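Local coordinates for protein pentalenene synthase (Streptomyces chartreusis NRRL 3882, PDB 6Q4S) that probably cyclises farnesyl diphosphate, with magnesium as cofactor, to the bicyclic sesquiterpene alcohol 7-epi-alpha-eudesmol, at residues L9-P14 with A265-Y270; A200-H205 with P278-E283; M208-D213 with L271-R276; D217-M222 with N306-W311. All blocks are in the same frame, centred on the assembly; numbering follows the deposited sequence.

Contact 1 (L9-P14 with A265-Y270)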
loop_
_atom_site.group_PDB
_atom_site.type_symbol
_atom_site.label_atom_id
_atom_site.label_comp_id
_atom_site.label_asym_id
_atom_site.label_seq_id
_atom_site.Cartn_x
_atom_site.Cartn_y
_atom_site.Cartn_z
ATOM N N LEU A 9 -0.103 15.704 -30.216
ATOM C CA LEU A 9 -1.066 15.236 -29.234
ATOM C C LEU A 9 -2.316 16.088 -29.323
ATOM O O LEU A 9 -2.191 17.263 -29.560
ATOM C CB LEU A 9 -0.414 15.367 -27.841
ATOM C CG LEU A 9 0.903 14.573 -27.670
ATOM C CD1 LEU A 9 1.523 14.710 -26.267
ATOM C CD2 LEU A 9 0.607 13.104 -27.977
ATOM N N PRO A 10 -3.520 15.513 -29.141
ATOM C CA PRO A 10 -4.750 16.312 -29.120
ATOM C C PRO A 10 -5.117 16.859 -27.726
ATOM O O PRO A 10 -6.231 16.648 -27.268
ATOM C CB PRO A 10 -5.808 15.283 -29.556
ATOM C CG PRO A 10 -5.334 14.031 -28.905
ATOM C CD PRO A 10 -3.828 14.070 -29.074
ATOM N N PHE A 11 -4.183 17.489 -27.024
ATOM C CA PHE A 11 -4.474 18.082 -25.715
ATOM C C PHE A 11 -3.985 19.497 -25.804
ATOM O O PHE A 11 -3.067 19.778 -26.547
ATOM C CB PHE A 11 -3.724 17.366 -24.563
ATOM C CG PHE A 11 -3.905 15.882 -24.535
ATOM C CD1 PHE A 11 -5.131 15.325 -24.262
ATOM C CD2 PHE A 11 -2.831 15.021 -24.776
ATOM C CE1 PHE A 11 -5.308 13.946 -24.256
ATOM C CE2 PHE A 11 -3.011 13.649 -24.753
ATOM C CZ PHE A 11 -4.258 13.108 -24.484
ATOM N N ASP A 12 -4.620 20.398 -25.072
ATOM C CA ASP A 12 -4.092 21.756 -24.855
ATOM C C ASP A 12 -4.122 21.909 -23.336
ATOM O O ASP A 12 -5.173 21.686 -22.689
ATOM C CB ASP A 12 -4.970 22.808 -25.572
ATOM C CG ASP A 12 -4.422 24.215 -25.448
ATOM O OD1 ASP A 12 -3.180 24.377 -25.414
ATOM O OD2 ASP A 12 -5.236 25.168 -25.405
ATOM N N THR A 13 -2.989 22.254 -22.752
ATOM C CA THR A 13 -2.842 21.957 -21.329
ATOM C C THR A 13 -2.196 23.148 -20.625
ATOM O O THR A 13 -1.144 23.636 -21.066
ATOM C CB THR A 13 -2.142 20.534 -21.285
ATOM O OG1 THR A 13 -3.010 19.561 -20.726
ATOM C CG2 THR A 13 -0.811 20.530 -20.764
ATOM N N PRO A 14 -2.819 23.642 -19.513
ATOM C CA PRO A 14 -2.213 24.788 -18.817
ATOM C C PRO A 14 -0.862 24.529 -18.139
ATOM O O PRO A 14 -0.488 23.394 -17.857
ATOM C CB PRO A 14 -3.292 25.214 -17.801
ATOM C CG PRO A 14 -4.292 24.105 -17.736
ATOM C CD PRO A 14 -4.165 23.292 -18.994
ATOM N N ALA A 265 -0.542 3.787 -31.118
ATOM C CA ALA A 265 -1.570 2.798 -30.804
ATOM C C ALA A 265 -2.056 2.820 -29.294
ATOM O O ALA A 265 -3.238 2.604 -29.043
ATOM C CB ALA A 265 -1.057 1.385 -31.169
ATOM N N CYS A 266 -1.147 2.984 -28.325
ATOM C CA CYS A 266 -1.517 3.172 -26.874
ATOM C C CYS A 266 -2.330 4.433 -26.716
ATOM O O CYS A 266 -3.383 4.392 -26.104
ATOM C CB CYS A 266 -0.286 3.332 -25.979
ATOM S SG CYS A 266 0.616 1.781 -25.795
ATOM N N LEU A 267 -1.793 5.531 -27.267
ATOM C CA LEU A 267 -2.491 6.833 -27.302
ATOM C C LEU A 267 -3.894 6.744 -27.887
ATOM O O LEU A 267 -4.874 7.161 -27.239
ATOM C CB LEU A 267 -1.657 7.864 -28.027
ATOM C CG LEU A 267 -2.094 9.322 -27.966
ATOM C CD1 LEU A 267 -2.194 9.934 -26.564
ATOM C CD2 LEU A 267 -1.115 10.131 -28.800
ATOM N N ASP A 268 -4.041 6.143 -29.070
ATOM C CA ASP A 268 -5.373 6.027 -29.659
ATOM C C ASP A 268 -6.331 5.190 -28.871
ATOM O O ASP A 268 -7.523 5.488 -28.902
ATOM C CB ASP A 268 -5.366 5.442 -31.087
ATOM C CG ASP A 268 -4.584 6.287 -32.076
ATOM O OD1 ASP A 268 -4.421 7.526 -31.892
ATOM O OD2 ASP A 268 -4.097 5.659 -33.045
ATOM N N GLU A 269 -5.873 4.126 -28.218
ATOM C CA GLU A 269 -6.773 3.377 -27.371
ATOM C C GLU A 269 -7.178 4.272 -26.123
ATOM O O GLU A 269 -8.328 4.226 -25.686
ATOM C CB GLU A 269 -6.186 2.042 -26.919
ATOM C CG GLU A 269 -7.213 1.197 -26.133
ATOM C CD GLU A 269 -6.667 -0.068 -25.449
ATOM O OE1 GLU A 269 -5.528 -0.499 -25.725
ATOM O OE2 GLU A 269 -7.388 -0.659 -24.595
ATOM N N TYR A 270 -6.210 4.994 -25.572
ATOM C CA TYR A 270 -6.439 5.986 -24.497
ATOM C C TYR A 270 -7.536 6.989 -24.912
ATOM O O TYR A 270 -8.559 7.170 -24.185
ATOM C CB TYR A 270 -5.138 6.748 -24.044
ATOM C CG TYR A 270 -5.502 7.880 -23.074
ATOM C CD1 TYR A 270 -5.819 7.603 -21.725
ATOM C CD2 TYR A 270 -5.645 9.168 -23.526
ATOM C CE1 TYR A 270 -6.213 8.610 -20.862
ATOM C CE2 TYR A 270 -6.064 10.189 -22.685
ATOM C CZ TYR A 270 -6.360 9.918 -21.354
ATOM O OH TYR A 270 -6.773 10.952 -20.523
#
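The aromatic rings of Phe11 and Tyr270 meet obliquely. Phe11 brings its far end: CZ lies 3.9 Å from Tyr270 CE2, and Phe11 CE1 touches that same carbon. Leu267 CD1 also reaches the Phe11 ring at a slant, 4.2 Å from Phe11 CE2, so the end of the phenyl ring rests on both a leucine methyl and a tyrosine ring, which lie about one turn apart on the helix. Both helix residues set CG anti to the backbone N (chi1 -170° for Leu267 and 172° for Tyr270), which sends the two groups out from the helix toward the incoming loop. Leu9 adds a methyl-to-methyl contact, with CD2 3.5 Å from Leu267 CD2 and the two side chains at about a right angle.

The contact illustrates how an irregular N-terminal segment can meet an all-helical core: the contacts between these two segments are apolar. The start of the loop before helix 19-32 meets helix 252-284 at Leu9 and Phe11 and then leaves it, with Pro10 and Phe11 also packing on Leu271. Leu9 sets the loop against Asn306 and Tyr309 of helix 288-313 as well, while Tyr270 reaches Met211 of helix 206-228.

Contact 2 (A200-H205 with P278-E283)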
loop_
_atom_site.group_PDB
_atom_site.type_symbol
_atom_site.label_atom_id
_atom_site.label_comp_id
_atom_site.label_asym_id
_atom_site.label_seq_id
_atom_site.Cartn_x
_atom_site.Cartn_y
_atom_site.Cartn_z
ATOM N N ALA A 200 -14.615 6.912 -5.781
ATOM C CA ALA A 200 -13.863 5.651 -5.660
ATOM C C ALA A 200 -14.378 4.594 -6.624
ATOM O O ALA A 200 -13.590 3.824 -7.166
ATOM C CB ALA A 200 -13.862 5.134 -4.224
ATOM N N GLN A 201 -15.694 4.566 -6.846
ATOM C CA GLN A 201 -16.292 3.603 -7.795
ATOM C C GLN A 201 -15.899 3.889 -9.263
ATOM O O GLN A 201 -15.877 2.962 -10.045
ATOM C CB GLN A 201 -17.832 3.500 -7.624
ATOM C CG GLN A 201 -18.612 4.760 -7.968
ATOM C CD GLN A 201 -18.757 5.750 -6.815
ATOM O OE1 GLN A 201 -17.784 6.178 -6.190
ATOM N NE2 GLN A 201 -19.966 6.155 -6.574
ATOM N N ALA A 202 -15.579 5.143 -9.611
ATOM C CA ALA A 202 -14.969 5.456 -10.900
ATOM C C ALA A 202 -13.471 5.039 -11.025
ATOM O O ALA A 202 -13.035 4.474 -12.062
ATOM C CB ALA A 202 -15.163 6.915 -11.254
ATOM N N MET A 203 -12.692 5.250 -9.969
ATOM C CA MET A 203 -11.273 4.839 -9.952
ATOM C C MET A 203 -11.075 3.334 -10.167
ATOM O O MET A 203 -10.145 2.950 -10.834
ATOM C CB MET A 203 -10.523 5.253 -8.629
ATOM C CG MET A 203 -10.034 6.691 -8.624
ATOM S SD MET A 203 -8.761 7.189 -9.836
ATOM C CE MET A 203 -7.964 5.708 -9.773
ATOM N N GLY A 204 -11.946 2.530 -9.605
ATOM C CA GLY A 204 -11.962 1.066 -9.790
ATOM C C GLY A 204 -12.786 0.541 -10.979
ATOM O O GLY A 204 -12.889 -0.648 -11.169
ATOM N N HIS A 205 -13.390 1.427 -11.751
ATOM C CA HIS A 205 -14.089 1.011 -12.967
ATOM C C HIS A 205 -13.078 0.585 -14.074
ATOM O O HIS A 205 -11.994 1.161 -14.170
ATOM C CB HIS A 205 -14.974 2.141 -13.432
ATOM C CG HIS A 205 -15.930 1.761 -14.508
ATOM N ND1 HIS A 205 -15.555 1.691 -15.835
ATOM C CD2 HIS A 205 -17.237 1.404 -14.459
ATOM C CE1 HIS A 205 -16.598 1.336 -16.564
ATOM N NE2 HIS A 205 -17.626 1.136 -15.752
ATOM N N PRO A 278 -18.278 9.565 -20.258
ATOM C CA PRO A 278 -19.710 9.807 -19.990
ATOM C C PRO A 278 -20.546 8.530 -19.862
ATOM O O PRO A 278 -21.363 8.439 -18.963
ATOM C CB PRO A 278 -20.171 10.673 -21.192
ATOM C CG PRO A 278 -18.924 11.317 -21.701
ATOM C CD PRO A 278 -17.809 10.321 -21.443
ATOM N N GLN A 279 -20.340 7.527 -20.692
ATOM C CA GLN A 279 -21.098 6.274 -20.506
ATOM C C GLN A 279 -20.729 5.598 -19.168
ATOM O O GLN A 279 -21.569 4.949 -18.549
ATOM C CB GLN A 279 -20.902 5.318 -21.701
ATOM C CG GLN A 279 -21.250 3.843 -21.487
ATOM C CD GLN A 279 -20.846 2.988 -22.683
ATOM O OE1 GLN A 279 -21.488 3.038 -23.731
ATOM N NE2 GLN A 279 -19.774 2.196 -22.535
ATOM N N MET A 280 -19.457 5.688 -18.761
ATOM C CA MET A 280 -19.032 5.087 -17.499
ATOM C C MET A 280 -19.801 5.764 -16.346
ATOM O O MET A 280 -20.317 5.086 -15.466
ATOM C CB MET A 280 -17.500 5.219 -17.289
ATOM C CG MET A 280 -17.023 4.921 -15.854
ATOM S SD MET A 280 -15.269 5.284 -15.661
ATOM C CE MET A 280 -15.357 7.015 -15.323
ATOM N N CYS A 281 -19.866 7.093 -16.386
ATOM C CA CYS A 281 -20.549 7.852 -15.371
ATOM C C CYS A 281 -22.023 7.513 -15.309
ATOM O O CYS A 281 -22.571 7.439 -14.216
ATOM C CB CYS A 281 -20.363 9.340 -15.586
ATOM S SG CYS A 281 -18.671 9.933 -15.359
ATOM N N ASP A 282 -22.642 7.291 -16.471
ATOM C CA ASP A 282 -24.045 6.810 -16.566
ATOM C C ASP A 282 -24.218 5.417 -15.942
ATOM O O ASP A 282 -25.106 5.200 -15.141
ATOM C CB ASP A 282 -24.536 6.762 -18.044
ATOM C CG ASP A 282 -24.572 8.138 -18.729
ATOM O OD1 ASP A 282 -24.518 9.189 -18.063
ATOM O OD2 ASP A 282 -24.652 8.196 -19.964
ATOM N N GLU A 283 -23.387 4.466 -16.329
ATOM C CA GLU A 283 -23.440 3.088 -15.774
ATOM C C GLU A 283 -23.237 3.040 -14.236
ATOM O O GLU A 283 -23.846 2.225 -13.545
ATOM C CB GLU A 283 -22.388 2.277 -16.522
ATOM C CG GLU A 283 -21.970 0.872 -16.082
ATOM C CD GLU A 283 -20.795 0.365 -16.963
ATOM O OE1 GLU A 283 -20.412 1.056 -17.956
ATOM O OE2 GLU A 283 -20.237 -0.720 -16.672
#
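His205 and Met280 form the centre of a helix-to-turn contact in the all-alpha fold of a class I terpene synthase, where the turn between helices 200-203 and 206-228 meets the last part of helix 252-284. His205 occupies the N-cap position of helix 206-228, and its ND1 takes a hydrogen bond from the backbone N of Val207.

The aromatic interaction is a CH-pi contact. Met280 CG sits over one face of the imidazole, 3.5 Å from the ring centroid and only 8° off the ring normal, almost directly above its centre. The sulfur follows at a slant, with SD 4.0 Å from the same centroid. The two side chains run alongside in opposite senses, each with CG anti to its backbone nitrogen, a torsion that extends each toward the other segment.

The polar interaction is a weak hydrogen bond. His205 NE2 donates to Glu283 OE2 at 3.3 Å, a long bond with an N-H...O angle of 156°, and the ring and carboxylate planes stand 77° apart. With ND1 accepting and NE2 donating, the geometry is consistent with a single proton on NE2. The ND1 cap to Val207 N probably does most to set the rotation of the ring, with the weak NE2 bond helping.

Nearby, Ala200 and Gln201 pack on the same residues of the second subunit. Apolar packing completes the contact on helix 200-203, where the bend of Met280 about its CG-SD bond brings CE within 4.1 Å of Ala202 CB.

Contact 3 (M208-D213 with L271-R276)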
loop_
_atom_site.group_PDB
_atom_site.type_symbol
_atom_site.label_atom_id
_atom_site.label_comp_id
_atom_site.label_asym_id
_atom_site.label_seq_id
_atom_site.Cartn_x
_atom_site.Cartn_y
_atom_site.Cartn_z
ATOM N N MET A 208 -11.437 3.502 -16.304
ATOM C CA MET A 208 -10.414 4.312 -15.676
ATOM C C MET A 208 -9.125 3.510 -15.352
ATOM O O MET A 208 -8.021 4.037 -15.495
ATOM C CB MET A 208 -10.996 4.971 -14.426
ATOM C CG MET A 208 -10.015 5.817 -13.641
ATOM S SD MET A 208 -9.457 7.268 -14.534
ATOM C CE MET A 208 -10.758 8.425 -13.998
ATOM N N GLU A 209 -9.255 2.258 -14.936
ATOM C CA GLU A 209 -8.064 1.472 -14.625
ATOM C C GLU A 209 -7.233 1.289 -15.875
ATOM O O GLU A 209 -6.013 1.425 -15.843
ATOM C CB GLU A 209 -8.357 0.074 -14.091
ATOM C CG GLU A 209 -8.926 0.105 -12.702
ATOM C CD GLU A 209 -8.849 -1.218 -11.980
ATOM O OE1 GLU A 209 -8.516 -2.278 -12.590
ATOM O OE2 GLU A 209 -9.143 -1.175 -10.766
ATOM N N ARG A 210 -7.909 0.974 -16.977
ATOM C CA ARG A 210 -7.211 0.882 -18.256
ATOM C C ARG A 210 -6.613 2.199 -18.755
ATOM O O ARG A 210 -5.532 2.229 -19.335
ATOM C CB ARG A 210 -8.195 0.244 -19.274
ATOM C CG ARG A 210 -7.640 0.017 -20.634
ATOM C CD ARG A 210 -6.602 -1.045 -20.625
ATOM N NE ARG A 210 -6.196 -1.347 -21.992
ATOM C CZ ARG A 210 -5.093 -2.021 -22.311
ATOM N NH1 ARG A 210 -4.234 -2.490 -21.388
ATOM N NH2 ARG A 210 -4.828 -2.212 -23.574
ATOM N N MET A 211 -7.309 3.318 -18.560
ATOM C CA MET A 211 -6.771 4.602 -18.938
ATOM C C MET A 211 -5.438 4.945 -18.262
ATOM O O MET A 211 -4.553 5.474 -18.898
ATOM C CB MET A 211 -7.773 5.720 -18.683
ATOM C CG MET A 211 -8.888 5.714 -19.708
ATOM S SD MET A 211 -10.248 6.843 -19.324
ATOM C CE MET A 211 -9.582 8.485 -19.512
ATOM N N ARG A 212 -5.328 4.631 -16.971
ATOM C CA ARG A 212 -4.112 4.848 -16.216
ATOM C C ARG A 212 -2.971 3.979 -16.758
ATOM O O ARG A 212 -1.835 4.448 -16.909
ATOM C CB ARG A 212 -4.375 4.552 -14.721
ATOM C CG ARG A 212 -5.305 5.571 -14.058
ATOM C CD ARG A 212 -5.970 5.098 -12.761
ATOM N NE ARG A 212 -5.046 4.778 -11.663
ATOM C CZ ARG A 212 -4.520 5.642 -10.787
ATOM N NH1 ARG A 212 -4.779 6.934 -10.853
ATOM N NH2 ARG A 212 -3.735 5.191 -9.799
ATOM N N ASP A 213 -3.279 2.721 -17.033
ATOM C CA ASP A 213 -2.301 1.821 -17.645
ATOM C C ASP A 213 -1.834 2.298 -19.011
ATOM O O ASP A 213 -0.616 2.317 -19.260
ATOM C CB ASP A 213 -2.854 0.437 -17.799
ATOM C CG ASP A 213 -2.922 -0.329 -16.502
ATOM O OD1 ASP A 213 -2.225 -0.030 -15.483
ATOM O OD2 ASP A 213 -3.646 -1.328 -16.547
ATOM N N LEU A 271 -7.370 7.586 -26.099
ATOM C CA LEU A 271 -8.378 8.500 -26.625
ATOM C C LEU A 271 -9.770 7.884 -26.816
ATOM O O LEU A 271 -10.773 8.566 -26.541
ATOM C CB LEU A 271 -7.883 9.161 -27.893
ATOM C CG LEU A 271 -6.650 10.025 -27.702
ATOM C CD1 LEU A 271 -6.107 10.512 -29.048
ATOM C CD2 LEU A 271 -6.913 11.210 -26.756
ATOM N N GLU A 272 -9.852 6.618 -27.233
ATOM C CA GLU A 272 -11.162 5.900 -27.319
ATOM C C GLU A 272 -11.816 5.736 -25.940
ATOM O O GLU A 272 -13.051 5.817 -25.796
ATOM C CB GLU A 272 -11.042 4.494 -27.931
ATOM C CG GLU A 272 -10.734 4.414 -29.433
ATOM C CD GLU A 272 -10.138 3.062 -29.930
ATOM O OE1 GLU A 272 -10.117 2.027 -29.199
ATOM O OE2 GLU A 272 -9.664 3.031 -31.099
ATOM N N LEU A 273 -11.014 5.436 -24.927
ATOM C CA LEU A 273 -11.592 5.251 -23.575
ATOM C C LEU A 273 -12.001 6.624 -23.034
ATOM O O LEU A 273 -13.043 6.771 -22.394
ATOM C CB LEU A 273 -10.627 4.497 -22.660
ATOM C CG LEU A 273 -10.410 3.055 -23.048
ATOM C CD1 LEU A 273 -9.240 2.457 -22.300
ATOM C CD2 LEU A 273 -11.648 2.264 -22.765
ATOM N N GLN A 274 -11.223 7.645 -23.308
ATOM C CA GLN A 274 -11.657 8.997 -22.962
ATOM C C GLN A 274 -13.091 9.344 -23.432
ATOM O O GLN A 274 -13.873 9.930 -22.687
ATOM C CB GLN A 274 -10.715 10.034 -23.507
ATOM C CG GLN A 274 -9.939 10.797 -22.494
ATOM C CD GLN A 274 -9.167 11.949 -23.070
ATOM O OE1 GLN A 274 -9.452 12.456 -24.192
ATOM N NE2 GLN A 274 -8.240 12.453 -22.277
ATOM N N GLU A 275 -13.438 8.988 -24.663
ATOM C CA GLU A 275 -14.799 9.262 -25.179
ATOM C C GLU A 275 -15.858 8.395 -24.482
ATOM O O GLU A 275 -17.052 8.713 -24.503
ATOM C CB GLU A 275 -14.828 9.121 -26.726
ATOM C CG GLU A 275 -14.160 10.315 -27.433
ATOM C CD GLU A 275 -13.377 9.968 -28.721
ATOM O OE1 GLU A 275 -13.897 9.231 -29.601
ATOM O OE2 GLU A 275 -12.226 10.461 -28.876
ATOM N N ARG A 276 -15.439 7.310 -23.847
ATOM C CA ARG A 276 -16.383 6.458 -23.111
ATOM C C ARG A 276 -16.688 6.898 -21.648
ATOM O O ARG A 276 -17.559 6.336 -20.997
ATOM C CB ARG A 276 -15.861 5.030 -23.147
ATOM C CG ARG A 276 -16.911 4.033 -23.569
ATOM C CD ARG A 276 -16.366 2.623 -23.456
ATOM N NE ARG A 276 -15.423 2.356 -24.533
ATOM C CZ ARG A 276 -14.628 1.285 -24.601
ATOM N NH1 ARG A 276 -14.621 0.366 -23.621
ATOM N NH2 ARG A 276 -13.809 1.141 -25.651
#
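Met211 and Leu273 lie side by side, pointing in opposite senses, between two nearly antiparallel helices, whose segments run at 151° to one another with their axes 9.8 Å apart. Met211 CG lies 3.6 Å from Leu273 CB, and the sulfur passes the same carbon at 4.1 Å, from Met211 SD to Leu273 CB. The methionine then bends at chi3 (69°) and lays its methyl against the next residue along: Met211 CE is 3.8 Å from Gln274 CG, the methionine chain standing roughly perpendicular to that of the glutamine.

Leu273 presses its other end on Arg210. Its CD1 methyl comes 3.4 Å from Arg210 CG, and the two chains meet at a slant. Arg210 leaves its helix with CG anti to the backbone N and turns at chi2 (69°), which presents its aliphatic root to the leucine while the guanidinium travels on to a salt bridge between NH2 and Glu269 OE1, one turn back along helix 252-284. The second methyl, Leu273 CD2, lies over one face of the Arg276 guanidinium, toward its rim, within its own segment.

Across the helix pair, then, a buried apolar seam is bordered by a charged group. The methylene part of Arg210 packs like a hydrocarbon and its end pairs with a carboxylate of the opposing helix, so a single residue serves both the margin of the apolar seam and the ion pair.

Contact 4 (D217-M222 with N306-W311)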
loop_
_atom_site.group_PDB
_atom_site.type_symbol
_atom_site.label_atom_id
_atom_site.label_comp_id
_atom_site.label_asym_id
_atom_site.label_seq_id
_atom_site.Cartn_x
_atom_site.Cartn_y
_atom_site.Cartn_z
ATOM N N ASP A 217 1.845 3.518 -20.267
ATOM C CA ASP A 217 2.540 2.969 -21.499
ATOM C C ASP A 217 3.039 4.097 -22.382
ATOM O O ASP A 217 4.214 4.144 -22.744
ATOM C CB ASP A 217 1.619 2.087 -22.327
ATOM C CG ASP A 217 1.227 0.813 -21.603
ATOM O OD1 ASP A 217 1.921 0.405 -20.619
ATOM O OD2 ASP A 217 0.197 0.241 -21.997
ATOM N N THR A 218 2.131 5.017 -22.686
ATOM C CA THR A 218 2.381 6.088 -23.599
ATOM C C THR A 218 3.520 6.851 -23.122
ATOM O O THR A 218 4.449 7.098 -23.853
ATOM C CB THR A 218 1.155 6.993 -23.701
ATOM O OG1 THR A 218 0.054 6.240 -24.179
ATOM C CG2 THR A 218 1.388 8.178 -24.623
ATOM N N ILE A 219 3.504 7.242 -21.860
ATOM C CA ILE A 219 4.593 8.069 -21.339
ATOM C C ILE A 219 5.895 7.313 -21.260
ATOM O O ILE A 219 6.925 7.870 -21.583
ATOM C CB ILE A 219 4.238 8.696 -19.963
ATOM C CG1 ILE A 219 3.124 9.687 -20.154
ATOM C CG2 ILE A 219 5.477 9.367 -19.333
ATOM C CD1 ILE A 219 2.320 9.922 -18.882
ATOM N N GLY A 220 5.865 6.038 -20.861
ATOM C CA GLY A 220 7.152 5.275 -20.758
ATOM C C GLY A 220 7.785 5.093 -22.140
ATOM O O GLY A 220 9.006 5.205 -22.302
ATOM N N PHE A 221 6.939 4.840 -23.126
ATOM C CA PHE A 221 7.433 4.634 -24.522
ATOM C C PHE A 221 7.948 5.959 -25.137
ATOM O O PHE A 221 8.984 5.969 -25.800
ATOM C CB PHE A 221 6.342 4.067 -25.389
ATOM C CG PHE A 221 5.921 2.636 -25.043
ATOM C CD1 PHE A 221 6.648 1.793 -24.206
ATOM C CD2 PHE A 221 4.747 2.160 -25.578
ATOM C CE1 PHE A 221 6.180 0.495 -23.892
ATOM C CE2 PHE A 221 4.279 0.877 -25.275
ATOM C CZ PHE A 221 4.989 0.052 -24.459
ATOM N N MET A 222 7.267 7.097 -24.876
ATOM C CA MET A 222 7.799 8.410 -25.323
ATOM C C MET A 222 9.106 8.726 -24.674
ATOM O O MET A 222 10.061 9.182 -25.321
ATOM C CB MET A 222 6.787 9.555 -25.033
ATOM C CG MET A 222 5.510 9.432 -25.852
ATOM S SD MET A 222 4.255 10.786 -25.851
ATOM C CE MET A 222 5.430 12.057 -25.884
ATOM N N ASN A 306 0.567 15.230 -21.752
ATOM C CA ASN A 306 0.967 16.420 -22.529
ATOM C C ASN A 306 2.129 17.166 -21.964
ATOM O O ASN A 306 3.103 17.532 -22.702
ATOM C CB ASN A 306 -0.187 17.334 -22.739
ATOM C CG ASN A 306 0.006 18.219 -23.982
ATOM O OD1 ASN A 306 0.254 17.726 -25.092
ATOM N ND2 ASN A 306 -0.101 19.525 -23.788
ATOM N N GLY A 307 2.121 17.297 -20.635
ATOM C CA GLY A 307 3.145 18.049 -19.961
ATOM C C GLY A 307 4.471 17.367 -19.989
ATOM O O GLY A 307 5.542 17.999 -20.086
ATOM N N ASN A 308 4.439 16.050 -19.827
ATOM C CA ASN A 308 5.685 15.303 -19.925
ATOM C C ASN A 308 6.291 15.486 -21.339
ATOM O O ASN A 308 7.460 15.714 -21.468
ATOM C CB ASN A 308 5.506 13.800 -19.646
ATOM C CG ASN A 308 6.853 13.048 -19.705
ATOM O OD1 ASN A 308 7.740 13.247 -18.884
ATOM N ND2 ASN A 308 7.028 12.286 -20.742
ATOM N N TYR A 309 5.462 15.378 -22.350
ATOM C CA TYR A 309 5.932 15.537 -23.735
ATOM C C TYR A 309 6.586 16.906 -23.968
ATOM O O TYR A 309 7.803 17.018 -24.386
ATOM C CB TYR A 309 4.763 15.325 -24.711
ATOM C CG TYR A 309 5.174 15.592 -26.137
ATOM C CD1 TYR A 309 6.277 14.928 -26.707
ATOM C CD2 TYR A 309 4.523 16.555 -26.909
ATOM C CE1 TYR A 309 6.678 15.192 -28.006
ATOM C CE2 TYR A 309 4.922 16.811 -28.221
ATOM C CZ TYR A 309 6.000 16.127 -28.754
ATOM O OH TYR A 309 6.415 16.380 -30.043
ATOM N N GLU A 310 5.840 17.946 -23.588
ATOM C CA GLU A 310 6.313 19.335 -23.807
ATOM C C GLU A 310 7.500 19.601 -23.003
ATOM O O GLU A 310 8.367 20.335 -23.454
ATOM C CB GLU A 310 5.218 20.397 -23.559
ATOM C CG GLU A 310 3.873 20.068 -24.202
ATOM C CD GLU A 310 3.655 20.796 -25.514
ATOM O OE1 GLU A 310 4.667 20.889 -26.247
ATOM O OE2 GLU A 310 2.495 21.264 -25.785
ATOM N N TRP A 311 7.617 19.018 -21.805
ATOM C CA TRP A 311 8.897 19.184 -21.054
ATOM C C TRP A 311 10.120 18.465 -21.751
ATOM O O TRP A 311 11.267 18.941 -21.733
ATOM C CB TRP A 311 8.721 18.633 -19.604
ATOM C CG TRP A 311 9.950 18.480 -18.829
ATOM C CD1 TRP A 311 10.702 19.449 -18.357
ATOM C CD2 TRP A 311 10.553 17.244 -18.392
ATOM N NE1 TRP A 311 11.775 18.933 -17.667
ATOM C CE2 TRP A 311 11.697 17.580 -17.667
ATOM C CE3 TRP A 311 10.223 15.886 -18.548
ATOM C CZ2 TRP A 311 12.534 16.632 -17.097
ATOM C CZ3 TRP A 311 11.036 14.950 -17.972
ATOM C CH2 TRP A 311 12.197 15.324 -17.262
#
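Asn308 reaches across to Ile219, and its path shows how one amide can serve two partners. The CB leaves helix 288-313 toward the facing helix, and with chi1 at -178° CG continues away from the backbone N into the interface. That carbon lies 3.9 Å from Ile219 CG2. At the tip, ND2 touches the same methyl, 3.6 Å from Ile219 CG2, and also gives a hydrogen bond to Asn223 OD1, just past the 217-222 segment.

Asn223 is, by inference from a close relative, a magnesium ligand, one of the Asn223, Ser227 and Glu231 set that forms the second metal-binding motif of class I terpene synthases. Asn308 is therefore probably a second-shell residue that helps orient the metal-binding side chain, while Ile219 packs against its amide.

Nearly one turn on from Ile219, Met222 faces Tyr309, next to Asn308, in a Met-aromatic contact. Met222 SD is 5.5 Å from the centroid of the Tyr309 ring, in an oblique direction 45° off the ring normal; the position of the Met222 methyl is doubtful.

Buried about 10 Å from the centre of the chain, measured centre to centre, the pair of helices is enclosed on several sides. Phe221 and Met222 pack on Thr263 of helix 252-284, Tyr309 takes a hydrogen bond at OH from Phe7 N of the N-terminal loop, and Trp311 lies against helix 50-57.

From the N terminus, contact 1 closes the widest loop, carrying segment 9-14 across 250 mainly helical residues to helix 252-284. Contact 2 then joins 200-205 to 278-283, and contact 3, from 208-213 to 271-276, nests inside it, where helices 206-228 and 252-284 run nearly antiparallel. Contact 4 starts within that loop at 217-222 but ends beyond it on helix 288-313, so it crosses contacts 2 and 3. Contact 1 crosses all three others. Helix 252-284 serves contacts 1, 2 and 3; contact 1 touches contacts 3 and 4, and contact 2 touches contact 3. The set thus ties the N-terminal loop, three long helices and the short helix 200-203 together.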